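PDB 3C24: putative oxidoreductase from Jannaschia sp., which probably catalyses a nicotinamide-dependent oxidation or reduction through a Rossmann-type nucleotide-binding domain, with an unknown substrate. Local coordinates for residues I27-K30 with I31-A35; E132-P135 with A136-T139; E185-A188 with I189-G193; I236-F240 with G241-K245. One frame throughout, in Å; residues are numbered along the deposited sequence.

How the contacts relate
The four contacts are local, each made within one continuous stretch of chain, and they differ in burial and in what they do to a helix. Contact 3 is the buried one, its centre about 11 Å from the centre of the chain, where helix 184-217 changes its hydrogen-bond pattern at a cis-proline. Contacts 1, 2 and 4 are partly buried and lie at helix ends: contact 1 runs to the C-terminal end of helix 22-33, contact 2 caps the start of helix 135-138, and contact 4 closes helix 221-239 in a Schellman turn, with a cation-pi pair beside it. Contacts 2, 3 and 4 also meet the second subunit, whereas no other chain of the assembly touches contact 1.

Contact 1 (I27-K30 with I31-A35); sequences ITRK and IHDSA
Ile-31 fits back against Ile-27, one turn earlier in helix 22-33, the helix of the beta-alpha-beta unit that runs from strand 13-17 to strand 37-41 in the Rossmann-type domain. Its N donates to Ile-27 O at 3.0 Å with an N-H...O angle of 158°, and its CG1 lies 3.4 Å from the same Ile-27 O. The carbon contact follows from chi1 of -67°, which sets CG1 beside the backbone N and opposite the carbonyl carbon; the N-H bond is that of the helix itself. The Ile-31 side chain then packs between Ile-16 and Leu-38 of the flanking strands and Thr-171 and Met-172 of helix 160-172.

Lys-30 uses the same first torsion but bends at chi2 before running straight to NZ, which is hydrogen-bonded to the carbonyl oxygens of Ser-174 and Gly-144. Its ammonium group therefore ties the helix to the loop before strand 148-156 (Gly-144) and to the loop between helix 160-172 and strand 176-181 (Ser-174).

On the exposed side Arg-29 and Asp-33 lie alongside each other, pointing the same way, with guanidinium and carboxylate planes 30° apart. The contact is made by aliphatic carbon, Arg-29 CG to Asp-33 OD2 at 3.7 Å; Arg-29 NE is 4.8 Å from Asp-33 OD2, too far for a salt bridge, although the opposite charges may still attract. The helical pattern carries on through His-32 N to Thr-28 O, 2.8 Å, and Asp-33 N to Arg-29 O. Past it, Ile-31 O receives two bonds from one residue: Ser-34 N at 3.0 Å, and Ser-34 OG at 2.8 Å, in the carbonyl plane and on a lone pair.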
# COMPACT_ATOMS: atom_id res chain seq x y z
N ILE A 27 -18.93 17.78 2.88
CA ILE A 27 -18.38 19.09 2.49
C ILE A 27 -19.29 20.25 2.88
O ILE A 27 -18.83 21.34 3.25
CB ILE A 27 -17.92 19.17 1.00
CG1 ILE A 27 -19.06 19.00 0.02
CG2 ILE A 27 -16.78 18.21 0.73
CD1 ILE A 27 -18.53 18.91 -1.44
N THR A 28 -20.60 20.00 2.83
CA THR A 28 -21.59 20.99 3.20
C THR A 28 -21.48 21.29 4.69
O THR A 28 -21.51 22.45 5.12
CB THR A 28 -23.01 20.53 2.82
OG1 THR A 28 -23.07 20.35 1.39
CG2 THR A 28 -24.03 21.52 3.24
N ARG A 29 -21.30 20.23 5.50
CA ARG A 29 -21.11 20.42 6.95
C ARG A 29 -19.85 21.27 7.20
O ARG A 29 -19.86 22.20 8.00
CB ARG A 29 -21.01 19.10 7.71
CG ARG A 29 -20.49 19.26 9.14
CD ARG A 29 -20.49 17.90 9.87
NE ARG A 29 -21.71 17.76 10.62
CZ ARG A 29 -22.34 16.62 10.88
NH1 ARG A 29 -21.88 15.48 10.41
NH2 ARG A 29 -23.46 16.64 11.58
N LYS A 30 -18.79 20.99 6.46
CA LYS A 30 -17.56 21.77 6.62
C LYS A 30 -17.79 23.24 6.33
O LYS A 30 -17.32 24.12 7.07
CB LYS A 30 -16.43 21.25 5.71
CG LYS A 30 -15.89 19.86 6.04
CD LYS A 30 -14.97 19.87 7.21
CE LYS A 30 -14.29 18.49 7.46
NZ LYS A 30 -13.24 18.48 8.55
N ILE A 31 -18.50 23.53 5.25
CA ILE A 31 -18.79 24.93 4.89
C ILE A 31 -19.71 25.55 5.92
O ILE A 31 -19.48 26.69 6.38
CB ILE A 31 -19.38 25.06 3.47
CG1 ILE A 31 -18.32 24.65 2.44
CG2 ILE A 31 -19.87 26.47 3.14
CD1 ILE A 31 -16.97 25.47 2.46
N HIS A 32 -20.73 24.81 6.31
CA HIS A 32 -21.66 25.31 7.34
C HIS A 32 -20.94 25.76 8.60
O HIS A 32 -21.28 26.78 9.20
CB HIS A 32 -22.62 24.19 7.72
CG HIS A 32 -23.76 24.65 8.57
ND1 HIS A 32 -24.11 24.02 9.73
CD2 HIS A 32 -24.63 25.67 8.40
CE1 HIS A 32 -25.16 24.64 10.25
NE2 HIS A 32 -25.49 25.66 9.47
N ASP A 33 -19.97 24.96 9.01
CA ASP A 33 -19.26 25.20 10.27
C ASP A 33 -18.19 26.26 10.11
O ASP A 33 -17.64 26.74 11.11
CB ASP A 33 -18.59 23.94 10.79
CG ASP A 33 -19.57 22.92 11.27
OD1 ASP A 33 -20.76 23.26 11.44
OD2 ASP A 33 -19.16 21.78 11.52
N SER A 34 -17.89 26.61 8.87
CA SER A 34 -16.85 27.63 8.59
C SER A 34 -17.42 29.04 8.61
O SER A 34 -18.62 29.25 8.82
CB SER A 34 -16.20 27.41 7.24
OG SER A 34 -17.00 27.93 6.18
N ALA A 35 -16.54 30.01 8.33
CA ALA A 35 -16.90 31.45 8.28
C ALA A 35 -17.56 31.81 6.94
O ALA A 35 -18.21 32.81 6.79
CB ALA A 35 -15.69 32.34 8.50

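Contact 2 (E132-P135 with A136-T139); sequences ETDP and AART
Arg-138 folds back from the last residue of the short helix 135-138 over the loop residues Glu-132 and Thr-133. Its CB lies near the carbonyl oxygens of Asp-134 and Pro-135. With CG beside the backbone N (chi1 -65°), CG comes within 3.4 Å of Glu-132 O, and CD stays at the same distance from that oxygen. The chain bends at chi3, 75°, carrying NE past Glu-132 O at an oblique angle to the guanidinium. At the tip, NH1 donates to a water lying at the guanidinium edge, in its plane, and that water donates to Thr-133 O at 2.7 Å. NH2 is hydrogen-bonded to Glu-132 O of the second subunit.

Underneath, Asp-134 is the N-cap: its OD1 accepts from Ala-136 N at 3.0 Å, a capping bond that meets the carboxylate from above its plane, 66° out of it. Asp-134 O takes the N-H of Arg-138 at 2.9 Å, nearly in line with the carbonyl, and a weak bond from Ala-137 N. Ala-137 CB packs under Glu-132, 3.5 Å from Glu-132 OE1, while Glu-132 OE2 forms a salt bridge with Lys-147.

This short helix follows the loop that leaves strand 117-123. In the loop ahead of strand 148-156, Ile-145 packs on Asp-134 and Ala-137 and Ala-146 on Glu-132, and on the subunit interface Arg-138 meets its own counterpart.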
# COMPACT_ATOMS: atom_id res chain seq x y z
N GLU A 132 -1.47 9.74 13.02
CA GLU A 132 -2.77 9.98 13.64
C GLU A 132 -2.97 9.09 14.84
O GLU A 132 -2.54 7.96 14.87
CB GLU A 132 -3.91 9.77 12.68
CG GLU A 132 -3.81 10.64 11.41
CD GLU A 132 -4.19 12.08 11.57
OE1 GLU A 132 -4.75 12.45 12.62
OE2 GLU A 132 -3.91 12.83 10.60
N THR A 133 -3.61 9.65 15.86
CA THR A 133 -3.90 8.92 17.08
C THR A 133 -5.39 8.80 17.39
O THR A 133 -5.82 7.86 18.02
CB THR A 133 -3.18 9.53 18.28
OG1 THR A 133 -3.56 10.90 18.43
CG2 THR A 133 -1.68 9.43 18.10
N ASP A 134 -6.20 9.77 16.96
CA ASP A 134 -7.66 9.66 17.15
C ASP A 134 -8.18 8.48 16.36
O ASP A 134 -7.89 8.33 15.16
CB ASP A 134 -8.31 10.98 16.74
CG ASP A 134 -9.80 10.86 16.53
OD1 ASP A 134 -10.42 9.89 16.98
OD2 ASP A 134 -10.35 11.79 15.87
N PRO A 135 -8.92 7.59 16.99
CA PRO A 135 -9.27 6.42 16.20
C PRO A 135 -10.06 6.67 14.91
O PRO A 135 -9.89 5.94 13.94
CB PRO A 135 -10.11 5.58 17.16
CG PRO A 135 -10.20 6.29 18.35
CD PRO A 135 -9.38 7.48 18.37
N ALA A 136 -10.87 7.73 14.91
CA ALA A 136 -11.70 8.05 13.76
C ALA A 136 -10.81 8.60 12.64
O ALA A 136 -11.09 8.44 11.45
CB ALA A 136 -12.77 9.06 14.11
N ALA A 137 -9.69 9.18 13.05
CA ALA A 137 -8.68 9.70 12.12
C ALA A 137 -7.86 8.52 11.50
O ALA A 137 -7.56 8.49 10.30
CB ALA A 137 -7.73 10.69 12.83
N ARG A 138 -7.55 7.54 12.34
CA ARG A 138 -6.76 6.40 11.91
C ARG A 138 -7.48 5.56 10.87
O ARG A 138 -6.80 4.95 10.06
CB ARG A 138 -6.30 5.53 13.07
CG ARG A 138 -5.34 6.30 13.98
CD ARG A 138 -4.73 5.41 15.05
NE ARG A 138 -3.71 4.55 14.45
CZ ARG A 138 -2.92 3.76 15.13
NH1 ARG A 138 -3.00 3.73 16.45
NH2 ARG A 138 -2.00 3.06 14.50
N THR A 139 -8.80 5.55 10.90
CA THR A 139 -9.61 4.80 9.94
C THR A 139 -10.28 5.72 8.93
O THR A 139 -11.18 5.32 8.20
CB THR A 139 -10.67 3.90 10.62
OG1 THR A 139 -11.55 4.69 11.45
CG2 THR A 139 -9.96 2.80 11.47
O HOH W 1 -4.51 5.53 18.52

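Contact 3 (E185-A188 with I189-G193); sequences EQLA and ILEPG
Leu-187 and Glu-191 lie side by side and point the same way along one flank of helix 184-217, with Leu-187 CD2 3.5 Å from Glu-191 OE2 and 3.8 Å from Glu-191 CG. The glutamate gets there by a chi1 of 63°, which wedges CG between its backbone N and carbonyl carbon, and by a bend at chi2; Glu-191 OE2 then accepts from Ala-102 N. Ile-189 leans the other way, back over the preceding turn, so that its CG1 is 3.2 Å from Glu-185 O and its CD1 faces Glu-185 CG at 4.2 Å.

The helix kinks at Pro-192, which follows a cis peptide bond and has no N-H to give. Glu-191 N still reaches Leu-187 O at 2.8 Å, but the next bond skips a residue: Gly-193 N to Ala-188 O, 3.1 Å and 169° at the hydrogen, a pi-type turn. Pro-192 CD rests 3.3 Å from Ala-188 O.

Leu-187 packs on strands 117-123 and 148-156, Ala-188 and Pro-192 on helix 273-284, while Ile-189 and Leu-190 face Tyr-217 and Phe-227 of the second subunit.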
# COMPACT_ATOMS: atom_id res chain seq x y z
N GLU A 185 -4.04 20.08 -16.94
CA GLU A 185 -3.50 18.83 -17.50
C GLU A 185 -2.70 17.99 -16.49
O GLU A 185 -2.81 16.76 -16.43
CB GLU A 185 -2.68 19.11 -18.75
CG GLU A 185 -2.18 17.82 -19.38
CD GLU A 185 -1.58 18.05 -20.76
OE1 GLU A 185 -0.37 18.41 -20.84
OE2 GLU A 185 -2.33 17.88 -21.75
N GLN A 186 -1.91 18.69 -15.68
CA GLN A 186 -1.16 18.04 -14.63
C GLN A 186 -2.10 17.36 -13.64
O GLN A 186 -1.87 16.21 -13.22
CB GLN A 186 -0.23 19.02 -13.93
CG GLN A 186 1.01 19.39 -14.76
CD GLN A 186 1.83 20.47 -14.12
OE1 GLN A 186 1.28 21.31 -13.41
NE2 GLN A 186 3.14 20.47 -14.38
N LEU A 187 -3.22 18.03 -13.28
CA LEU A 187 -4.15 17.44 -12.33
C LEU A 187 -4.77 16.18 -12.93
O LEU A 187 -4.93 15.17 -12.25
CB LEU A 187 -5.26 18.40 -11.96
CG LEU A 187 -5.73 18.31 -10.50
CD1 LEU A 187 -6.67 19.47 -10.23
CD2 LEU A 187 -6.38 17.01 -10.11
N ALA A 188 -5.06 16.23 -14.24
CA ALA A 188 -5.64 15.09 -14.98
C ALA A 188 -4.66 13.91 -15.00
O ALA A 188 -5.04 12.76 -14.85
CB ALA A 188 -6.05 15.47 -16.40
N ILE A 189 -3.38 14.22 -15.15
CA ILE A 189 -2.31 13.18 -15.10
C ILE A 189 -2.29 12.48 -13.76
O ILE A 189 -2.04 11.27 -13.65
CB ILE A 189 -0.91 13.78 -15.48
CG1 ILE A 189 -0.91 14.21 -16.96
CG2 ILE A 189 0.24 12.77 -15.18
CD1 ILE A 189 0.32 15.05 -17.40
N LEU A 190 -2.56 13.26 -12.72
CA LEU A 190 -2.61 12.71 -11.36
C LEU A 190 -3.88 11.86 -11.21
O LEU A 190 -3.84 10.75 -10.68
CB LEU A 190 -2.52 13.80 -10.31
CG LEU A 190 -1.20 14.54 -10.17
CD1 LEU A 190 -1.31 15.66 -9.11
CD2 LEU A 190 -0.06 13.59 -9.80
N GLU A 191 -5.00 12.40 -11.67
CA GLU A 191 -6.28 11.69 -11.65
C GLU A 191 -7.09 12.16 -12.87
O GLU A 191 -7.42 13.30 -12.94
CB GLU A 191 -7.03 11.92 -10.35
CG GLU A 191 -7.41 13.33 -10.08
CD GLU A 191 -8.83 13.68 -10.53
OE1 GLU A 191 -9.63 12.80 -10.93
OE2 GLU A 191 -9.12 14.87 -10.47
N PRO A 192 -7.45 11.24 -13.76
CA PRO A 192 -7.38 9.78 -13.57
C PRO A 192 -6.08 9.01 -13.84
O PRO A 192 -6.03 7.81 -13.60
CB PRO A 192 -8.47 9.29 -14.53
CG PRO A 192 -8.38 10.31 -15.68
CD PRO A 192 -8.17 11.60 -15.00
N GLY A 193 -5.02 9.68 -14.25
CA GLY A 193 -3.80 8.99 -14.62
C GLY A 193 -3.12 8.16 -13.57
O GLY A 193 -3.18 6.92 -13.56

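Contact 4 (I236-F240 with G241-K245); sequences IAMWF and GYSPK
The Trp-239 indole carries the end of Lys-245 over one face. Lys-245 CE stands 3.8 Å from the centroid of the five-membered ring and 5° off its normal, a CH-pi contact, while Lys-245 NZ is 3.6 Å from that centroid and 28° off the normal, a cation-pi contact displaced toward the rim. The lysine arrives there by bending at chi2 and chi3, after its CG has passed 3.2 Å from Met-238 O. Trp-239 NE1 is hydrogen-bonded to Glu-204 OE1 of the second subunit.

The Tyr-242 ring has Phe-240 CB at its edge, in plane, with Tyr-242 CD1 to Phe-240 CB at 3.9 Å. The Phe-240 ring, in turn, has Ile-236 O at its edge and in its plane.

Between these groups the helix ends in a Schellman motif. Gly-241, with phi 74°, is the C-prime residue: Tyr-242 N donates to Ala-237 O at 2.8 Å, and Gly-241 N makes a weak bond to Met-238 O at 3.4 Å. Ala-237 O is gripped a second time by Ser-243 N at 3.2 Å, from above the carbonyl plane. Ala-237 CB packs against the CB atoms of Tyr-242 and Ser-243. Met-238, a selenomethionine, lies along the following loop, its CG and SE both near Pro-244 O.

The turn closes helix 221-239 and leads toward helix 255-262. Phe-129, in the loop after strand 117-123, meets Tyr-242, and the second subunit packs Met-200 and Val-207, both from its helix 184-217, on Trp-239 and Phe-240.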
# COMPACT_ATOMS: atom_id res chain seq x y z
N ILE A 236 6.13 -1.03 0.48
CA ILE A 236 5.80 0.38 0.22
C ILE A 236 6.66 1.24 1.11
O ILE A 236 7.19 2.27 0.69
CB ILE A 236 4.26 0.67 0.36
CG1 ILE A 236 3.49 -0.16 -0.66
CG2 ILE A 236 4.00 2.17 0.21
CD1 ILE A 236 1.93 -0.15 -0.51
N ALA A 237 6.85 0.83 2.35
CA ALA A 237 7.65 1.62 3.29
C ALA A 237 9.09 1.76 2.79
O ALA A 237 9.66 2.85 2.78
CB ALA A 237 7.63 1.03 4.72
N MSE A 238 9.67 0.66 2.34
CA MSE A 238 11.07 0.68 1.85
C MSE A 238 11.20 1.49 0.56
O MSE A 238 12.08 2.34 0.44
CB MSE A 238 11.64 -0.73 1.65
CG MSE A 238 11.78 -1.41 2.95
SE MSE A 238 12.81 -3.09 2.82
CE MSE A 238 11.57 -3.97 1.72
N TRP A 239 10.28 1.26 -0.37
CA TRP A 239 10.39 1.91 -1.65
C TRP A 239 10.15 3.41 -1.61
O TRP A 239 10.69 4.16 -2.48
CB TRP A 239 9.53 1.20 -2.71
CG TRP A 239 10.35 0.31 -3.57
CD1 TRP A 239 10.88 0.63 -4.78
CD2 TRP A 239 10.76 -1.02 -3.29
NE1 TRP A 239 11.57 -0.42 -5.27
CE2 TRP A 239 11.52 -1.45 -4.38
CE3 TRP A 239 10.58 -1.87 -2.22
CZ2 TRP A 239 12.09 -2.70 -4.44
CZ3 TRP A 239 11.14 -3.12 -2.27
CH2 TRP A 239 11.90 -3.52 -3.37
N PHE A 240 9.32 3.83 -0.68
CA PHE A 240 8.91 5.27 -0.54
C PHE A 240 9.68 6.01 0.58
O PHE A 240 9.34 7.13 0.95
CB PHE A 240 7.42 5.41 -0.42
CG PHE A 240 6.68 5.25 -1.73
CD1 PHE A 240 6.44 6.33 -2.56
CD2 PHE A 240 6.25 4.02 -2.15
CE1 PHE A 240 5.73 6.16 -3.77
CE2 PHE A 240 5.58 3.87 -3.33
CZ PHE A 240 5.33 4.94 -4.15
N GLY A 241 10.71 5.36 1.09
CA GLY A 241 11.63 5.98 2.09
C GLY A 241 11.15 6.16 3.52
O GLY A 241 11.62 7.04 4.26
N TYR A 242 10.21 5.32 3.92
CA TYR A 242 9.67 5.33 5.27
C TYR A 242 10.48 4.41 6.13
O TYR A 242 10.48 4.48 7.36
CB TYR A 242 8.20 4.91 5.29
CG TYR A 242 7.31 5.96 4.77
CD1 TYR A 242 6.98 6.02 3.44
CD2 TYR A 242 6.79 6.92 5.63
CE1 TYR A 242 6.17 7.01 2.97
CE2 TYR A 242 5.98 7.91 5.17
CZ TYR A 242 5.66 7.94 3.85
OH TYR A 242 4.85 8.91 3.37
N SER A 243 11.21 3.54 5.46
CA SER A 243 12.08 2.57 6.11
C SER A 243 13.33 2.39 5.29
O SER A 243 13.29 2.59 4.08
CB SER A 243 11.38 1.24 6.23
OG SER A 243 12.22 0.21 6.74
N PRO A 244 14.45 2.03 5.93
CA PRO A 244 15.68 1.73 5.15
C PRO A 244 15.53 0.66 4.05
O PRO A 244 15.08 -0.45 4.27
CB PRO A 244 16.64 1.24 6.21
CG PRO A 244 16.22 2.05 7.48
CD PRO A 244 14.74 2.37 7.33
N LYS A 245 15.98 1.04 2.87
CA LYS A 245 15.94 0.17 1.67
C LYS A 245 16.91 -0.99 1.64
O LYS A 245 18.09 -0.83 1.28
CB LYS A 245 16.19 1.00 0.41
CG LYS A 245 15.00 1.29 -0.45
CD LYS A 245 14.83 0.17 -1.48
CE LYS A 245 14.28 0.71 -2.79
NZ LYS A 245 14.65 -0.21 -3.91